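Local coordinates for protein transcriptional regulator (NtrC family) (Aquifex aeolicus, PDB 3DZD) that probably activates sigma54-dependent transcription as an AAA+ ATPase of the NtrC family, joined to a response regulator receiver domain, at residues A[151-156]-A[291-296]; A[216-221]-A[262-267]. All blocks are in the same frame, centred on the assembly; numbering follows the deposited sequence.

Contact 1. Residues A[151-156]-A[291-296]; sequences SKAPVL and LSVFQI
Leu156 holds the strand 294-297 with both of its backbone polar groups: its N donates to Phe294 O (3.0 Å) and its O accepts from Ile296 N (3.1 Å). One step earlier in the ladder, Phe294 N gives a longer bond of 3.2 Å to Pro154 O, meeting it almost head-on with a C=O...N angle of 165°. These three bonds are the ladder of a parallel pair, supplemented by CA-H...O contacts from Val155 and Gln295. A water adds a side-chain link, donating to Leu156 O and accepting from Gln295 NE2. Val155 turns its own backbone bonds the other way, to strand 265-270.

Side chains alternate between the two faces. Val155, Phe294 and Ile296 lie against Ile148 of helix 136-149, with Val155 CG2 4.0 Å from Phe294 CB. On the reverse face, Leu156 and Gln295 run side by side near Tyr288, and Leu156 CB also meets Ser292 CB at 3.8 Å. Phe294 CG stands anti to the carbonyl carbon (chi1 -66°), which turns the ring toward the loop ahead of strand 155-158. Phe294 CE2 rests 3.7 Å from Ala153 CB, and Ser151 OG comes in plane at the ring edge. Ser151 OG also accepts from Ala153 N, 3.1 Å and nearly straight, in an ST turn. Replacing Ser151, for instance by an alanine, would probably leave Ala153 N without this acceptor and free the turn beside the ring to shift. Val293 CG1 closes the packing at 3.6 Å from Ala153 CB.

Backbone bonding thus fixes the register of the outermost strand in this P-loop sheet, while apolar contacts seat it on helix 136-149; strand 155-158 itself runs on toward the Walker A loop of the nucleotide site.

Contact 2. Residues A[216-221]-A[262-267]; sequences GKLELA and VDIRVI
Val262 and Ile264 each lay a methyl on a flat backbone carbonyl, one within helix 217-220 and one just past its end. Ile264 CG2 stands directly over the face of the Ala221 carbonyl, 3.4 Å from Ala221 O, and Val262 CG1 approaches Leu218 O at 3.2 Å from well above the peptide plane. The latter is a tight fit, and the valine has an unusual chi1 of -115°, away from any staggered position, suggesting some strain. No aromatic ring takes part, and no hydrogen bond joins the segments.

Around these carbonyls the packing is aliphatic. With CG1 placed between its backbone N and carbonyl carbon (chi1 51°), Ile264 divides its reach: CG2 also touches Ala221 CB at 3.5 Å, whereas CD1 extends to Leu218 CD2, 3.6 Å away. Glu219 offers mainly its backbone, its CA lying near Val262 CG1, and its carboxylate forms a salt bridge with Arg253. The helix's far side meets the second subunit, where Leu220 packs on Pro125 of that neighbouring chain.

Helix 217-220 comes shortly after the GAFTGA motif, the sigma54-contacting signature of this family, and leads toward strand 225-229. Between the two segments the fit rests on aliphatic groups set against carbonyls and methyls; backbone bonds of Asp263 with Gln223 and of Arg265 with Gly224 join the chain just beyond.

How the contacts relate
Both contacts reach the same parallel sheet of the AAA+ domain, since strands 155-158 and 265-270 are neighbours in it, and contact 2 falls within the chain between the two segments of contact 1. Contact 1 lies at the sheet border, partly buried, and relies on strand-to-strand backbone bonds; contact 2 is smaller and more deeply buried, and relies on aliphatic side chains against a helix end. Polar groups join them directly: Lys152 forms a salt bridge with Asp263, NZ to OD1 3.1 Å, and Arg265 NE probably donates to Ala153 O at 2.8 Å. The loop before strand 155-158 is thereby tied, through charged side chains, to the start of strand 265-270 and the residues just ahead of it.

Contact 1. Residues A[151-156]-A[291-296]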
# COMPACT_ATOMS: atom_id res chain seq x y z
N SER A 151 -18.03 -9.48 12.31
CA SER A 151 -18.56 -8.58 13.32
C SER A 151 -17.71 -7.33 13.41
O SER A 151 -16.64 -7.25 12.80
CB SER A 151 -18.59 -9.28 14.68
OG SER A 151 -19.18 -8.45 15.65
N LYS A 152 -18.18 -6.33 14.14
CA LYS A 152 -17.35 -5.17 14.41
C LYS A 152 -16.90 -5.14 15.87
O LYS A 152 -16.15 -4.26 16.28
CB LYS A 152 -18.06 -3.87 14.05
CG LYS A 152 -17.07 -2.73 13.80
CD LYS A 152 -17.64 -1.38 14.21
CE LYS A 152 -16.67 -0.26 13.88
NZ LYS A 152 -17.10 1.06 14.45
N ALA A 153 -17.37 -6.11 16.65
CA ALA A 153 -16.97 -6.24 18.05
C ALA A 153 -15.46 -6.49 18.15
O ALA A 153 -14.89 -7.20 17.32
CB ALA A 153 -17.75 -7.36 18.72
N PRO A 154 -14.81 -5.90 19.16
CA PRO A 154 -13.35 -6.05 19.25
C PRO A 154 -12.93 -7.47 19.65
O PRO A 154 -13.70 -8.21 20.25
CB PRO A 154 -12.95 -5.04 20.32
CG PRO A 154 -14.12 -4.08 20.40
CD PRO A 154 -15.31 -4.95 20.16
N VAL A 155 -11.71 -7.84 19.29
CA VAL A 155 -11.18 -9.15 19.59
C VAL A 155 -9.89 -9.01 20.36
O VAL A 155 -9.03 -8.23 19.99
CB VAL A 155 -10.90 -9.96 18.30
CG1 VAL A 155 -10.36 -11.33 18.63
CG2 VAL A 155 -12.17 -10.07 17.47
N LEU A 156 -9.77 -9.76 21.45
CA LEU A 156 -8.54 -9.81 22.22
C LEU A 156 -7.86 -11.15 21.96
O LEU A 156 -8.44 -12.20 22.18
CB LEU A 156 -8.83 -9.65 23.72
CG LEU A 156 -7.61 -9.82 24.64
CD1 LEU A 156 -6.65 -8.65 24.49
CD2 LEU A 156 -8.02 -9.99 26.10
N LEU A 291 -12.64 -4.40 24.96
CA LEU A 291 -11.70 -4.92 23.97
C LEU A 291 -11.81 -6.42 23.75
O LEU A 291 -11.20 -6.96 22.82
CB LEU A 291 -10.27 -4.64 24.40
CG LEU A 291 -9.77 -3.20 24.32
CD1 LEU A 291 -8.40 -3.10 24.96
CD2 LEU A 291 -9.72 -2.76 22.87
N SER A 292 -12.57 -7.10 24.61
CA SER A 292 -12.57 -8.55 24.62
C SER A 292 -13.97 -9.18 24.50
O SER A 292 -14.21 -10.26 25.04
CB SER A 292 -11.89 -9.07 25.89
OG SER A 292 -12.59 -8.63 27.03
N VAL A 293 -14.86 -8.51 23.77
CA VAL A 293 -16.17 -9.06 23.43
C VAL A 293 -16.02 -10.45 22.80
O VAL A 293 -16.82 -11.34 23.06
CB VAL A 293 -16.93 -8.11 22.48
CG1 VAL A 293 -18.24 -8.72 22.05
CG2 VAL A 293 -17.17 -6.77 23.16
N PHE A 294 -15.01 -10.60 21.94
CA PHE A 294 -14.55 -11.92 21.49
C PHE A 294 -13.12 -12.15 21.92
O PHE A 294 -12.33 -11.21 22.00
CB PHE A 294 -14.60 -12.04 19.97
CG PHE A 294 -15.98 -12.01 19.40
CD1 PHE A 294 -16.92 -12.95 19.79
CD2 PHE A 294 -16.33 -11.06 18.46
CE1 PHE A 294 -18.20 -12.93 19.26
CE2 PHE A 294 -17.60 -11.02 17.93
CZ PHE A 294 -18.54 -11.96 18.33
N GLN A 295 -12.76 -13.40 22.16
CA GLN A 295 -11.39 -13.71 22.52
C GLN A 295 -10.88 -14.90 21.73
O GLN A 295 -11.67 -15.73 21.28
CB GLN A 295 -11.25 -14.00 24.01
CG GLN A 295 -11.62 -12.84 24.90
CD GLN A 295 -11.13 -13.04 26.31
OE1 GLN A 295 -11.92 -13.02 27.26
NE2 GLN A 295 -9.83 -13.25 26.46
N ILE A 296 -9.57 -14.97 21.57
CA ILE A 296 -8.92 -16.12 20.97
C ILE A 296 -7.65 -16.34 21.76
O ILE A 296 -6.93 -15.39 22.06
CB ILE A 296 -8.53 -15.86 19.51
CG1 ILE A 296 -9.76 -15.56 18.66
CG2 ILE A 296 -7.74 -17.04 18.94
CD1 ILE A 296 -9.44 -14.99 17.29
O HOH W 1 -9.45 -5.54 21.07
O HOH W 2 -8.07 -13.10 24.62

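Contact 2. Residues A[216-221]-A[262-267]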
# COMPACT_ATOMS: atom_id res chain seq x y z
N GLY A 216 -2.84 10.37 13.18
CA GLY A 216 -2.70 9.26 14.11
C GLY A 216 -3.16 7.95 13.49
O GLY A 216 -3.87 7.94 12.49
N LYS A 217 -2.74 6.84 14.10
CA LYS A 217 -3.14 5.52 13.65
C LYS A 217 -4.66 5.35 13.74
O LYS A 217 -5.26 4.68 12.90
CB LYS A 217 -2.46 4.44 14.51
CG LYS A 217 -0.96 4.58 14.62
CD LYS A 217 -0.24 3.92 13.46
CE LYS A 217 1.16 3.45 13.87
NZ LYS A 217 1.84 2.70 12.78
N LEU A 218 -5.28 5.94 14.75
CA LEU A 218 -6.73 5.87 14.86
C LEU A 218 -7.36 6.27 13.52
O LEU A 218 -8.19 5.56 12.97
CB LEU A 218 -7.25 6.79 15.97
CG LEU A 218 -7.12 6.25 17.40
CD1 LEU A 218 -7.17 7.37 18.43
CD2 LEU A 218 -8.21 5.23 17.65
N GLU A 219 -6.90 7.40 13.00
CA GLU A 219 -7.39 7.96 11.75
C GLU A 219 -6.99 7.14 10.52
O GLU A 219 -7.76 7.03 9.56
CB GLU A 219 -6.86 9.38 11.61
CG GLU A 219 -7.34 10.14 10.41
CD GLU A 219 -6.90 11.58 10.45
OE1 GLU A 219 -6.27 11.97 11.46
OE2 GLU A 219 -7.17 12.33 9.49
N LEU A 220 -5.79 6.57 10.55
CA LEU A 220 -5.29 5.78 9.42
C LEU A 220 -6.06 4.47 9.28
O LEU A 220 -6.01 3.82 8.24
CB LEU A 220 -3.80 5.49 9.59
CG LEU A 220 -2.85 6.68 9.37
CD1 LEU A 220 -1.53 6.46 10.08
CD2 LEU A 220 -2.63 6.91 7.89
N ALA A 221 -6.77 4.09 10.34
CA ALA A 221 -7.48 2.82 10.36
C ALA A 221 -8.94 2.97 9.97
O ALA A 221 -9.69 2.00 9.99
CB ALA A 221 -7.34 2.17 11.72
N VAL A 262 -14.09 8.33 13.76
CA VAL A 262 -13.50 7.16 13.12
C VAL A 262 -14.41 5.95 13.12
O VAL A 262 -15.37 5.86 13.88
CB VAL A 262 -12.14 6.76 13.73
CG1 VAL A 262 -11.02 6.92 12.69
CG2 VAL A 262 -11.86 7.54 15.00
N ASP A 263 -14.10 5.02 12.24
CA ASP A 263 -14.84 3.79 12.16
C ASP A 263 -13.81 2.67 12.06
O ASP A 263 -13.34 2.35 10.98
CB ASP A 263 -15.75 3.82 10.93
CG ASP A 263 -16.34 2.47 10.60
OD1 ASP A 263 -16.96 1.83 11.48
OD2 ASP A 263 -16.19 2.04 9.44
N ILE A 264 -13.45 2.11 13.21
CA ILE A 264 -12.42 1.09 13.24
C ILE A 264 -12.91 -0.17 13.92
O ILE A 264 -13.69 -0.11 14.86
CB ILE A 264 -11.18 1.58 14.01
CG1 ILE A 264 -11.60 2.14 15.36
CG2 ILE A 264 -10.44 2.64 13.21
CD1 ILE A 264 -10.61 3.13 15.94
N ARG A 265 -12.46 -1.30 13.41
CA ARG A 265 -12.60 -2.56 14.12
C ARG A 265 -11.30 -2.76 14.90
O ARG A 265 -10.21 -2.75 14.33
CB ARG A 265 -12.81 -3.71 13.14
CG ARG A 265 -13.54 -4.89 13.72
CD ARG A 265 -12.58 -5.84 14.43
NE ARG A 265 -13.33 -6.96 15.01
CZ ARG A 265 -13.81 -7.98 14.30
NH1 ARG A 265 -13.60 -8.02 12.99
NH2 ARG A 265 -14.49 -8.94 14.90
N VAL A 266 -11.43 -2.90 16.21
CA VAL A 266 -10.27 -2.98 17.08
C VAL A 266 -9.88 -4.41 17.40
O VAL A 266 -10.69 -5.18 17.92
CB VAL A 266 -10.53 -2.25 18.40
CG1 VAL A 266 -9.32 -2.38 19.32
CG2 VAL A 266 -10.86 -0.79 18.13
N ILE A 267 -8.64 -4.76 17.07
CA ILE A 267 -8.09 -6.05 17.46
C ILE A 267 -6.89 -5.81 18.36
O ILE A 267 -6.02 -5.00 18.04
CB ILE A 267 -7.67 -6.91 16.25
CG1 ILE A 267 -8.86 -7.11 15.30
CG2 ILE A 267 -7.12 -8.25 16.73
CD1 ILE A 267 -8.55 -7.99 14.10